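Aminoglycoside phosphotransferase (Mycobacterium smegmatis, PDB 6EF6) phosphorylates (S)-1-amino-2-propanol as the kinase of a microcompartment for aminoacetone utilization. Local coordinates at residues A[224-238]-A[250-264]. Numbering follows the deposited sequence. Where two conformers were deposited one is given.
Sequences RYGLIHADLRLANLL and VIDFDDCGFGWYFYD. With NA (sodium ion), chain D; BEZ (benzoic acid), chain B.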
# COMPACT_ATOMS: atom_id res chain seq x y z
N ARG A 224 5.65 18.21 1.32
CA ARG A 224 6.38 16.98 1.16
C ARG A 224 5.82 15.81 1.96
O ARG A 224 6.23 14.67 1.71
CB ARG A 224 7.87 17.23 1.47
CG ARG A 224 8.53 18.03 0.37
CD ARG A 224 9.90 18.51 0.71
NE ARG A 224 10.50 19.23 -0.40
CZ ARG A 224 11.68 19.84 -0.40
NH1 ARG A 224 12.46 19.87 0.67
NH2 ARG A 224 12.08 20.50 -1.48
N TYR A 225 4.97 16.05 2.96
CA TYR A 225 4.55 15.02 3.89
C TYR A 225 3.10 15.26 4.27
O TYR A 225 2.70 16.42 4.48
CB TYR A 225 5.44 15.13 5.12
CG TYR A 225 5.33 14.07 6.20
CD1 TYR A 225 4.36 14.16 7.22
CD2 TYR A 225 6.20 13.01 6.23
CE1 TYR A 225 4.28 13.17 8.21
CE2 TYR A 225 6.12 12.03 7.22
CZ TYR A 225 5.18 12.15 8.20
OH TYR A 225 5.07 11.17 9.18
N GLY A 226 2.30 14.20 4.31
CA GLY A 226 0.89 14.31 4.64
C GLY A 226 0.21 12.96 4.50
O GLY A 226 0.86 11.91 4.56
N LEU A 227 -1.10 12.98 4.34
CA LEU A 227 -1.90 11.76 4.26
C LEU A 227 -1.72 11.08 2.88
O LEU A 227 -1.94 11.71 1.84
CB LEU A 227 -3.37 12.07 4.52
CG LEU A 227 -4.34 10.88 4.40
CD1 LEU A 227 -4.05 9.81 5.42
CD2 LEU A 227 -5.81 11.35 4.52
N ILE A 228 -1.30 9.82 2.89
CA ILE A 228 -1.01 9.00 1.71
C ILE A 228 -1.65 7.61 1.81
O ILE A 228 -1.92 7.07 2.88
CB ILE A 228 0.51 8.85 1.44
CG1 ILE A 228 1.24 8.24 2.65
CG2 ILE A 228 1.12 10.17 1.04
CD1 ILE A 228 2.64 7.76 2.33
N HIS A 229 -1.89 7.03 0.64
CA HIS A 229 -2.38 5.64 0.55
C HIS A 229 -1.34 4.63 1.06
O HIS A 229 -1.69 3.73 1.82
CB HIS A 229 -2.79 5.38 -0.89
CG HIS A 229 -3.28 4.00 -1.17
ND1 HIS A 229 -2.45 2.89 -1.17
CD2 HIS A 229 -4.52 3.56 -1.51
CE1 HIS A 229 -3.17 1.84 -1.52
NE2 HIS A 229 -4.42 2.21 -1.75
N ALA A 230 -0.07 4.80 0.64
CA ALA A 230 1.08 4.06 1.15
C ALA A 230 1.12 2.62 0.69
O ALA A 230 1.99 1.88 1.15
CB ALA A 230 1.24 4.19 2.65
N ASP A 231 0.31 2.19 -0.28
CA ASP A 231 0.43 0.86 -0.89
C ASP A 231 -0.04 0.89 -2.34
O ASP A 231 -0.82 0.05 -2.79
CB ASP A 231 -0.23 -0.26 -0.08
CG ASP A 231 0.27 -1.64 -0.49
OD1 ASP A 231 1.33 -1.78 -1.13
OD2 ASP A 231 -0.51 -2.60 -0.22
N LEU A 232 0.47 1.86 -3.09
CA LEU A 232 0.04 2.10 -4.48
C LEU A 232 0.86 1.31 -5.48
O LEU A 232 1.43 1.83 -6.45
CB LEU A 232 0.07 3.59 -4.77
CG LEU A 232 -1.05 4.40 -4.09
CD1 LEU A 232 -0.81 5.91 -4.26
CD2 LEU A 232 -2.42 4.01 -4.62
N ARG A 233 0.85 0.02 -5.23
CA ARG A 233 1.32 -0.99 -6.17
C ARG A 233 0.36 -1.14 -7.33
O ARG A 233 -0.85 -0.93 -7.17
CB ARG A 233 1.33 -2.35 -5.48
CG ARG A 233 2.38 -2.45 -4.46
CD ARG A 233 2.41 -3.83 -3.84
NE ARG A 233 1.38 -4.02 -2.82
CZ ARG A 233 0.36 -4.87 -2.90
NH1 ARG A 233 0.18 -5.64 -3.96
NH2 ARG A 233 -0.52 -4.94 -1.89
N LEU A 234 0.86 -1.55 -8.51
CA LEU A 234 -0.01 -1.75 -9.65
C LEU A 234 -1.18 -2.68 -9.32
O LEU A 234 -2.29 -2.49 -9.80
CB LEU A 234 0.82 -2.30 -10.81
CG LEU A 234 1.85 -1.36 -11.45
CD1 LEU A 234 2.91 -2.19 -12.23
CD2 LEU A 234 1.23 -0.37 -12.37
N ALA A 235 -0.91 -3.72 -8.51
CA ALA A 235 -1.94 -4.71 -8.18
C ALA A 235 -3.11 -4.12 -7.42
O ALA A 235 -4.16 -4.75 -7.39
CB ALA A 235 -1.30 -5.80 -7.31
N ASN A 236 -2.95 -2.95 -6.80
CA ASN A 236 -4.03 -2.31 -6.04
C ASN A 236 -4.84 -1.32 -6.88
O ASN A 236 -5.67 -0.58 -6.32
CB ASN A 236 -3.47 -1.64 -4.79
CG ASN A 236 -3.24 -2.64 -3.68
OD1 ASN A 236 -3.82 -3.73 -3.69
ND2 ASN A 236 -2.42 -2.30 -2.73
N LEU A 237 -4.66 -1.27 -8.20
CA LEU A 237 -5.51 -0.47 -9.08
C LEU A 237 -6.19 -1.45 -10.01
O LEU A 237 -5.61 -1.91 -11.00
CB LEU A 237 -4.69 0.60 -9.82
CG LEU A 237 -4.46 1.90 -9.00
CD1 LEU A 237 -3.50 1.68 -7.85
CD2 LEU A 237 -3.99 3.02 -9.90
N LEU A 238 -7.41 -1.78 -9.65
CA LEU A 238 -8.21 -2.76 -10.38
C LEU A 238 -8.88 -2.11 -11.59
O LEU A 238 -9.29 -0.96 -11.55
CB LEU A 238 -9.28 -3.41 -9.49
CG LEU A 238 -8.71 -4.19 -8.30
CD1 LEU A 238 -9.85 -5.01 -7.68
CD2 LEU A 238 -7.54 -5.09 -8.63
N VAL A 250 -8.97 2.36 -7.16
CA VAL A 250 -7.91 2.19 -6.19
C VAL A 250 -8.47 1.47 -4.99
O VAL A 250 -9.51 1.88 -4.45
CB VAL A 250 -7.35 3.55 -5.75
CG1 VAL A 250 -6.16 3.34 -4.76
CG2 VAL A 250 -6.91 4.38 -6.94
N ILE A 251 -7.86 0.33 -4.63
CA ILE A 251 -8.34 -0.47 -3.52
C ILE A 251 -7.27 -0.50 -2.42
O ILE A 251 -6.14 0.01 -2.57
CB ILE A 251 -8.72 -1.90 -3.97
CG1 ILE A 251 -7.51 -2.68 -4.45
CG2 ILE A 251 -9.82 -1.85 -5.02
CD1 ILE A 251 -7.70 -4.19 -4.41
N ASP A 252 -7.61 -1.13 -1.29
CA ASP A 252 -6.64 -1.47 -0.25
C ASP A 252 -5.94 -0.24 0.31
O ASP A 252 -4.71 -0.14 0.31
CB ASP A 252 -5.63 -2.51 -0.74
CG ASP A 252 -4.78 -3.09 0.39
OD1 ASP A 252 -5.11 -2.83 1.56
OD2 ASP A 252 -3.79 -3.79 0.09
N PHE A 253 -6.76 0.64 0.88
CA PHE A 253 -6.29 1.80 1.65
C PHE A 253 -5.86 1.42 3.08
O PHE A 253 -5.71 2.30 3.94
CB PHE A 253 -7.36 2.93 1.66
CG PHE A 253 -7.47 3.72 0.41
CD1 PHE A 253 -8.07 3.20 -0.75
CD2 PHE A 253 -7.09 5.06 0.38
CE1 PHE A 253 -8.21 3.96 -1.89
CE2 PHE A 253 -7.23 5.80 -0.79
CZ PHE A 253 -7.79 5.28 -1.91
N ASP A 254 -5.71 0.13 3.39
CA ASP A 254 -5.53 -0.25 4.78
C ASP A 254 -4.19 0.18 5.37
O ASP A 254 -4.07 0.14 6.60
CB ASP A 254 -5.69 -1.77 4.91
CG ASP A 254 -5.78 -2.24 6.38
OD1 ASP A 254 -6.62 -1.74 7.16
OD2 ASP A 254 -5.02 -3.16 6.76
N ASP A 255 -3.19 0.52 4.58
CA ASP A 255 -1.93 1.07 5.08
C ASP A 255 -1.91 2.59 5.06
O ASP A 255 -0.88 3.19 5.31
CB ASP A 255 -0.69 0.53 4.34
CG ASP A 255 -0.29 -0.85 4.76
OD1 ASP A 255 -0.73 -1.32 5.82
OD2 ASP A 255 0.47 -1.46 3.94
N CYS A 256 -3.02 3.24 4.76
CA CYS A 256 -2.95 4.68 4.59
C CYS A 256 -2.61 5.37 5.91
O CYS A 256 -2.88 4.88 7.00
CB CYS A 256 -4.25 5.24 3.99
SG CYS A 256 -5.68 5.44 5.10
N GLY A 257 -1.94 6.52 5.79
CA GLY A 257 -1.54 7.26 6.98
C GLY A 257 -0.56 8.35 6.59
O GLY A 257 -0.54 8.76 5.45
N PHE A 258 0.14 8.89 7.57
CA PHE A 258 0.96 10.06 7.31
C PHE A 258 2.32 9.61 6.87
O PHE A 258 2.90 8.73 7.49
CB PHE A 258 0.96 10.95 8.55
CG PHE A 258 -0.40 11.47 8.87
CD1 PHE A 258 -0.95 12.52 8.16
CD2 PHE A 258 -1.18 10.84 9.84
CE1 PHE A 258 -2.22 12.99 8.44
CE2 PHE A 258 -2.47 11.31 10.10
CZ PHE A 258 -2.98 12.38 9.39
N GLY A 259 2.85 10.22 5.84
CA GLY A 259 4.16 9.85 5.32
C GLY A 259 4.59 10.81 4.24
O GLY A 259 3.89 11.78 3.95
N TRP A 260 5.77 10.57 3.65
CA TRP A 260 6.18 11.41 2.53
C TRP A 260 5.34 11.15 1.31
O TRP A 260 5.19 9.98 0.91
CB TRP A 260 7.67 11.25 2.24
CG TRP A 260 8.57 11.81 3.31
CD1 TRP A 260 8.94 13.12 3.45
CD2 TRP A 260 9.16 11.13 4.43
NE1 TRP A 260 9.72 13.30 4.54
CE2 TRP A 260 9.89 12.09 5.16
CE3 TRP A 260 9.21 9.78 4.83
CZ2 TRP A 260 10.58 11.79 6.32
CZ3 TRP A 260 9.90 9.50 6.01
CH2 TRP A 260 10.62 10.49 6.70
N TYR A 261 4.86 12.21 0.65
CA TYR A 261 4.07 12.00 -0.56
C TYR A 261 4.78 11.08 -1.56
O TYR A 261 4.17 10.16 -2.12
CB TYR A 261 3.69 13.33 -1.22
CG TYR A 261 2.69 14.13 -0.42
CD1 TYR A 261 1.44 13.64 -0.16
CD2 TYR A 261 3.02 15.33 0.12
CE1 TYR A 261 0.51 14.39 0.60
CE2 TYR A 261 2.13 16.08 0.88
CZ TYR A 261 0.88 15.56 1.13
OH TYR A 261 -0.01 16.33 1.89
N PHE A 262 6.06 11.33 -1.82
CA PHE A 262 6.76 10.55 -2.83
C PHE A 262 7.19 9.16 -2.38
O PHE A 262 7.63 8.35 -3.22
CB PHE A 262 7.79 11.42 -3.55
CG PHE A 262 7.11 12.49 -4.34
CD1 PHE A 262 6.42 12.11 -5.49
CD2 PHE A 262 7.03 13.79 -3.95
CE1 PHE A 262 5.70 13.03 -6.21
CE2 PHE A 262 6.28 14.71 -4.66
CZ PHE A 262 5.64 14.32 -5.78
N TYR A 263 6.98 8.80 -1.11
CA TYR A 263 7.06 7.40 -0.76
C TYR A 263 6.07 6.58 -1.57
O TYR A 263 6.32 5.42 -1.85
CB TYR A 263 6.85 7.25 0.75
CG TYR A 263 6.73 5.81 1.23
CD1 TYR A 263 7.76 4.89 1.08
CD2 TYR A 263 5.56 5.36 1.81
CE1 TYR A 263 7.63 3.58 1.48
CE2 TYR A 263 5.42 4.03 2.24
CZ TYR A 263 6.46 3.16 2.05
OH TYR A 263 6.32 1.86 2.47
N ASP A 264 4.93 7.16 -1.97
CA ASP A 264 4.01 6.42 -2.82
C ASP A 264 4.67 5.92 -4.11
O ASP A 264 4.31 4.83 -4.63
CB ASP A 264 2.78 7.27 -3.15
CG ASP A 264 1.75 7.32 -2.06
OD1 ASP A 264 1.61 6.38 -1.25
OD2 ASP A 264 1.02 8.35 -2.04
NA NA D . -1.59 -3.54 1.46
C BEZ B . -9.58 -3.68 0.35
O1 BEZ B . -9.57 -2.59 0.91
O2 BEZ B . -8.86 -4.62 0.78
C1 BEZ B . -10.46 -3.85 -0.85
C2 BEZ B . -10.23 -4.87 -1.75
C3 BEZ B . -11.07 -5.01 -2.85
C4 BEZ B . -12.11 -4.12 -3.05
C5 BEZ B . -12.34 -3.09 -2.14
C6 BEZ B . -11.51 -2.96 -1.05
O HOH W 1 7.48 13.56 -0.53
O HOH W 2 -2.11 15.64 3.59
O HOH W 3 -1.66 8.54 -1.71
O HOH W 4 -2.91 1.21 1.87
O HOH W 5 4.09 1.23 3.83
O HOH W 6 2.43 -0.43 2.40
O HOH W 7 -2.49 -1.73 2.33
O HOH W 8 -3.25 -4.80 2.79
O HOH W 9 -0.12 -3.82 2.82
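Asp231 and Asp252 reach a single sodium ion from the two segments, Asp231 OD2 at 2.2 Å and Asp252 OD2 at 2.6 Å, and three waters complete the shell. Their carboxylate planes stand 80° apart; each gives the metal OD2 alone, Asp252 OD1 staying 3.6 Å from the sodium. In the conformer described, Arg233 grips Asp231 side-on, NE to OD1 and NH2 to OD2, and Arg310 adds a salt bridge.

His229 braces both loops. Its CB leads to a ring with CG anti to the backbone N (chi1 178°), which carries the imidazole across to 250-253. CD2 points at the face of Phe253, over its centre, in an edge-to-face pair with planes at 64°. NE2 donates to Ile251 O at 2.9 Å, in the ring plane, CE1 lies 3.1 Å from Asp252 O, and ND1 accepts from Asp231 N. Leu232 CD2 covers one ring face. A donor and an acceptor on one flat ring suit histidine to this place.

Further along, Gly226 and Gly259 bond reciprocally in an antiparallel pair. Gly226 CA sits 3.5 Å from Tyr261 OH and Gly259 CA 4.0 Å from Ile228 CD1, a closeness that glycine allows. Tyr225 lies over Gly259 and turns its edge to the Trp260 face. Asp264 OD1 takes Ala230 N at 3.0 Å, while OD2 is held by His158 and a water.

The layout matches the catalytic and metal-binding loops of kinase-like phosphotransferases, HxD and DxD respectively. The sodium lies beside metal-binding Asp252, near where such enzymes place magnesium, with the histidine probably fixing the spacing of the two aspartates.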